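Local atomic coordinates of signal peptidase I (Enterococcus faecalis, PDB entry 4ME8), a protein that probably cleaves hydrophobic N-terminal signal or leader peptides from secreted proteins, acting as a serine-type endopeptidase of the S26 family. Residues F35-P38 / R39-Q42; T96-A99 / T100-L103. One frame throughout, in Å; residues are numbered along the deposited sequence.

Contact 1: F35-P38 / R39-Q42; sequences FPSP and RNGQ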
ATOM      1  N   PHE A  35       5.420 -11.699  -0.092  1.00 52.14           N
ATOM      2  CA  PHE A  35       6.378 -11.499  -1.188  1.00 53.54           C
ATOM      3  C   PHE A  35       7.768 -11.152  -0.639  1.00 54.75           C
ATOM      4  O   PHE A  35       7.874 -10.633   0.472  1.00 53.20           O
ATOM      5  CB  PHE A  35       5.910 -10.359  -2.088  1.00 50.65           C
ATOM      6  CG  PHE A  35       5.666  -9.072  -1.349  1.00 47.33           C
ATOM      7  CD1 PHE A  35       4.424  -8.797  -0.807  1.00 44.44           C
ATOM      8  CD2 PHE A  35       6.684  -8.142  -1.186  1.00 47.34           C
ATOM      9  CE1 PHE A  35       4.201  -7.627  -0.117  1.00 42.45           C
ATOM     10  CE2 PHE A  35       6.465  -6.969  -0.497  1.00 44.87           C
ATOM     11  CZ  PHE A  35       5.224  -6.710   0.038  1.00 42.33           C
ATOM     12  N   PRO A  36       8.835 -11.417  -1.417  1.00 58.58           N
ATOM     13  CA  PRO A  36      10.149 -10.978  -0.966  1.00 60.76           C
ATOM     14  C   PRO A  36      10.254  -9.459  -1.035  1.00 59.27           C
ATOM     15  O   PRO A  36       9.874  -8.863  -2.049  1.00 58.25           O
ATOM     16  CB  PRO A  36      11.115 -11.636  -1.966  1.00 65.14           C
ATOM     17  CG  PRO A  36      10.306 -12.604  -2.757  1.00 66.21           C
ATOM     18  CD  PRO A  36       8.910 -12.082  -2.727  1.00 61.65           C
ATOM     19  N   SER A  37      10.745  -8.841   0.038  1.00 60.29           N
ATOM     20  CA  SER A  37      10.882  -7.381   0.084  1.00 60.88           C
ATOM     21  C   SER A  37      11.769  -6.880  -1.055  1.00 61.91           C
ATOM     22  O   SER A  37      12.832  -7.432  -1.283  1.00 65.04           O
ATOM     23  CB  SER A  37      11.468  -6.904   1.415  1.00 62.51           C
ATOM     24  OG  SER A  37      11.783  -5.512   1.342  1.00 64.25           O
ATOM     25  N   PRO A  38      11.318  -5.839  -1.778  1.00 60.97           N
ATOM     26  CA  PRO A  38      12.135  -5.206  -2.818  1.00 63.45           C
ATOM     27  C   PRO A  38      13.438  -4.629  -2.289  1.00 66.38           C
ATOM     28  O   PRO A  38      14.385  -4.454  -3.056  1.00 70.37           O
ATOM     29  CB  PRO A  38      11.239  -4.083  -3.337  1.00 60.65           C
ATOM     30  CG  PRO A  38       9.857  -4.551  -3.073  1.00 57.82           C
ATOM     31  CD  PRO A  38       9.925  -5.352  -1.806  1.00 57.38           C
ATOM     32  N   ARG A  39      13.476  -4.332  -0.991  1.00 65.51           N
ATOM     33  CA  ARG A  39      14.692  -3.845  -0.355  1.00 69.15           C
ATOM     34  C   ARG A  39      15.747  -4.936  -0.219  1.00 72.66           C
ATOM     35  O   ARG A  39      16.822  -4.827  -0.796  1.00 76.47           O
ATOM     36  CB  ARG A  39      14.391  -3.232   1.019  1.00 67.00           C
ATOM     37  CG  ARG A  39      15.445  -2.216   1.430  1.00 69.83           C
ATOM     38  CD  ARG A  39      15.090  -1.482   2.709  1.00 67.84           C
ATOM     39  NE  ARG A  39      13.950  -0.570   2.573  1.00 63.83           N
ATOM     40  CZ  ARG A  39      13.996   0.631   1.995  1.00 65.68           C
ATOM     41  NH1 ARG A  39      15.110   1.087   1.440  1.00 68.01           N
ATOM     42  NH2 ARG A  39      12.902   1.381   1.951  1.00 65.00           N
ATOM     43  N   ASN A  40      15.433  -5.989   0.528  1.00 72.76           N
ATOM     44  CA  ASN A  40      16.443  -6.979   0.919  1.00 78.00           C
ATOM     45  C   ASN A  40      16.090  -8.445   0.632  1.00 77.97           C
ATOM     46  O   ASN A  40      16.832  -9.349   1.030  1.00 80.89           O
ATOM     47  CB  ASN A  40      16.754  -6.812   2.407  1.00 80.25           C
ATOM     48  CG  ASN A  40      15.529  -7.008   3.288  1.00 79.83           C
ATOM     49  OD1 ASN A  40      14.391  -7.019   2.813  1.00 75.77           O
ATOM     50  ND2 ASN A  40      15.761  -7.161   4.584  1.00 85.17           N
ATOM     51  N   GLY A  41      14.974  -8.686  -0.052  1.00 74.29           N
ATOM     52  CA  GLY A  41      14.534 -10.052  -0.361  1.00 76.48           C
ATOM     53  C   GLY A  41      13.934 -10.854   0.796  1.00 75.44           C
ATOM     54  O   GLY A  41      13.662 -12.047   0.641  1.00 75.50           O
ATOM     55  N   GLN A  42      13.721 -10.217   1.949  1.00 74.42           N
ATOM     56  CA  GLN A  42      13.159 -10.902   3.122  1.00 74.51           C
ATOM     57  C   GLN A  42      11.665 -11.055   2.954  1.00 67.81           C
ATOM     58  O   GLN A  42      10.979 -10.096   2.618  1.00 61.69           O
ATOM     59  CB  GLN A  42      13.427 -10.114   4.409  1.00 78.02           C
ATOM     60  CG  GLN A  42      14.892 -10.053   4.807  1.00 87.92           C
ATOM     61  CD  GLN A  42      15.442 -11.388   5.266  1.00 95.81           C
ATOM     62  OE1 GLN A  42      14.743 -12.168   5.920  1.00101.83           O
ATOM     63  NE2 GLN A  42      16.705 -11.659   4.932  1.00100.86           N
TER
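S37 faces Q42 and G41 across the tip of a β-hairpin, in which strands 32-36 and 43-50 run antiparallel and a four-residue turn, P38 to G41, reverses the chain. Both backbone polar groups of S37 are used here. S37 N donates to Q42 O at 2.9 Å. S37 O accepts from G41 N at 2.8 Å, which closes a single α-turn. G41, the last residue of that turn, has positive phi (75°), and P36 CB lies 3.7 Å from G41 O.

The serine side chain adds a second constraint. A chi1 of 171° turns S37 OG away from its own N and toward the peptide that follows P38, where S37 OG accepts from R39 N at 3.1 Å, forming an ST turn. Q42 N gives a weak hydrogen bond to N40 OD1 at 3.4 Å, as in an Asx turn. The same amide oxygen also rests on the serine side chain, with N40 OD1 3.2 Å from S37 CB.

Further out, backbone hydrogen bonds join F35 to V44 at the base, while F126 of helix 123-126 packs on S37, P38 and R39. The bend of R39 at chi3 carries its guanidinium away from the turn to a salt bridge, R39 NE with D121 OD2.

Contact 2: T96-A99 / T100-L103; sequences TLEA and TQSL. With EDO (1,2-ethanediol), chain C.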
ATOM      1  N   THR A  96       4.603  12.062  -5.516  1.00 72.52           N
ATOM      2  CA  THR A  96       5.253  12.665  -4.334  1.00 75.95           C
ATOM      3  C   THR A  96       6.360  11.778  -3.761  1.00 74.23           C
ATOM      4  O   THR A  96       7.301  12.274  -3.144  1.00 75.64           O
ATOM      5  CB  THR A  96       4.213  12.951  -3.219  1.00 76.49           C
ATOM      6  OG1 THR A  96       3.432  14.094  -3.583  1.00 84.13           O
ATOM      7  CG2 THR A  96       4.860  13.228  -1.854  1.00 79.91           C
ATOM      8  N   LEU A  97       6.237  10.471  -3.956  1.00 68.90           N
ATOM      9  CA  LEU A  97       7.133   9.535  -3.312  1.00 67.81           C
ATOM     10  C   LEU A  97       8.393   9.350  -4.129  1.00 70.05           C
ATOM     11  O   LEU A  97       8.326   8.994  -5.309  1.00 67.57           O
ATOM     12  CB  LEU A  97       6.447   8.190  -3.114  1.00 64.23           C
ATOM     13  CG  LEU A  97       5.212   8.173  -2.218  1.00 61.61           C
ATOM     14  CD1 LEU A  97       4.490   6.845  -2.404  1.00 57.04           C
ATOM     15  CD2 LEU A  97       5.586   8.404  -0.760  1.00 62.47           C
ATOM     16  N   GLU A  98       9.526   9.619  -3.482  1.00 73.55           N
ATOM     17  CA  GLU A  98      10.857   9.340  -4.012  1.00 79.61           C
ATOM     18  C   GLU A  98      10.925   7.899  -4.533  1.00 75.16           C
ATOM     19  O   GLU A  98      11.422   7.650  -5.626  1.00 78.00           O
ATOM     20  CB  GLU A  98      11.897   9.590  -2.895  1.00 86.67           C
ATOM     21  CG  GLU A  98      13.355   9.259  -3.214  1.00 97.88           C
ATOM     22  CD  GLU A  98      14.340   9.676  -2.107  1.00105.21           C
ATOM     23  OE1 GLU A  98      13.932   9.838  -0.933  1.00103.33           O
ATOM     24  OE2 GLU A  98      15.544   9.837  -2.411  1.00113.55           O
ATOM     25  N   ALA A  99      10.387   6.960  -3.762  1.00 69.37           N
ATOM     26  CA  ALA A  99      10.432   5.545  -4.129  1.00 67.64           C
ATOM     27  C   ALA A  99       9.587   5.130  -5.365  1.00 65.96           C
ATOM     28  O   ALA A  99       9.813   4.049  -5.922  1.00 67.24           O
ATOM     29  CB  ALA A  99      10.057   4.693  -2.923  1.00 63.51           C
ATOM     30  N   THR A 100       8.621   5.953  -5.786  1.00 63.66           N
ATOM     31  CA  THR A 100       7.789   5.611  -6.956  1.00 61.99           C
ATOM     32  C   THR A 100       7.944   6.561  -8.141  1.00 65.52           C
ATOM     33  O   THR A 100       8.162   6.094  -9.257  1.00 67.78           O
ATOM     34  CB  THR A 100       6.289   5.509  -6.606  1.00 58.09           C
ATOM     35  OG1 THR A 100       5.845   6.719  -5.982  1.00 57.58           O
ATOM     36  CG2 THR A 100       6.033   4.310  -5.686  1.00 55.37           C
ATOM     37  N   GLN A 101       7.812   7.870  -7.899  1.00 67.02           N
ATOM     38  CA  GLN A 101       7.878   8.914  -8.951  1.00 70.43           C
ATOM     39  C   GLN A 101       7.192   8.515 -10.252  1.00 70.31           C
ATOM     40  O   GLN A 101       7.845   8.323 -11.283  1.00 72.60           O
ATOM     41  CB  GLN A 101       9.324   9.302  -9.236  1.00 75.25           C
ATOM     42  CG  GLN A 101       9.985  10.013  -8.077  1.00 76.65           C
ATOM     43  CD  GLN A 101      11.401  10.432  -8.392  1.00 82.12           C
ATOM     44  OE1 GLN A 101      11.684  10.996  -9.455  1.00 85.38           O
ATOM     45  NE2 GLN A 101      12.303  10.161  -7.465  1.00 83.18           N
ATOM     46  N   SER A 102       5.868   8.416 -10.192  1.00 67.69           N
ATOM     47  CA  SER A 102       5.083   7.804 -11.254  1.00 67.42           C
ATOM     48  C   SER A 102       3.627   8.270 -11.147  1.00 64.67           C
ATOM     49  O   SER A 102       3.139   8.498 -10.044  1.00 64.68           O
ATOM     50  CB  SER A 102       5.186   6.277 -11.113  1.00 65.44           C
ATOM     51  OG  SER A 102       4.202   5.597 -11.871  1.00 64.64           O
ATOM     52  N   LEU A 103       2.939   8.425 -12.276  1.00 64.28           N
ATOM     53  CA  LEU A 103       1.526   8.811 -12.251  1.00 62.48           C
ATOM     54  C   LEU A 103       0.687   7.656 -11.727  1.00 58.24           C
ATOM     55  O   LEU A 103      -0.177   7.842 -10.868  1.00 57.64           O
ATOM     56  CB  LEU A 103       1.035   9.210 -13.643  1.00 66.07           C
TER
HETATM   57  C1  EDO C 201       9.040   9.709   0.539  1.00 69.14           C
HETATM   58  O1  EDO C 201       8.379   9.814   1.815  1.00 56.28           O
HETATM   59  C2  EDO C 201      10.012   8.527   0.522  1.00 67.42           C
HETATM   60  O2  EDO C 201       9.832   7.718  -0.658  1.00 68.35           O
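L97 O faces T100 and Q101 across a tight reversal in which E98 and A99 have the helical torsions of a type I β-turn (phi/psi -49/-44° for the first), and an α-turn is superposed on it. The L97 carbonyl is gripped twice. T100 N approaches L97 O from well above the carbonyl plane, at 3.1 Å. Q101 N, by contrast, arrives nearly in line with the C=O bond, 2.9 Å from L97 O. Together they make one helix-like turn, which ends as Q101 takes a positive phi and S102 is extended.

The side chain of Q101 returns to the same turn. Q101 CG passes 3.4 Å from L97 O. Beyond it, Q101 NE2 donates to E98 O at 3.2 Å. This bond uses a lone pair in the carbonyl plane, although E98 O itself is tilted from the plane of the glutamine amide. A chi1 of 55° sets T100 OG1 against L97 CB at 3.3 Å, while the same hydroxyl is hydrogen-bonded to L94 O, just before the turn. An ethanediol, probably from the crystallisation liquor, accepts from A99 N through its O2 at 3.2 Å. The C1 atom of the ethanediol lies 3.9 Å from L97 CD2.

The turn belongs to the connection between strands 92-93 and 109-113. L97 and T100 pack on F111 of the latter strand, T100 and S102 on F128, and the ethanediol is hydrogen-bonded to R124 O of helix 123-126.

How the contacts relate
Contacts 1 and 2 illustrate the same device, a short reversal tightened by a polar side chain, in two separate parts of the fold. Their centres lie 19 Å apart and their nearest atoms about 7 Å, so they do not touch. What lies near both is helix 123-126, which adjoins contact 1 through one residue and, through another, is hydrogen-bonded to the diol of contact 2. Only contact 1 comes near the predicted catalytic machinery, since the side chain of F35 is about 4 Å from that of K46; the other predicted active-site residue, S8, precedes the modelled chain. Contact 2 sits away from these sites.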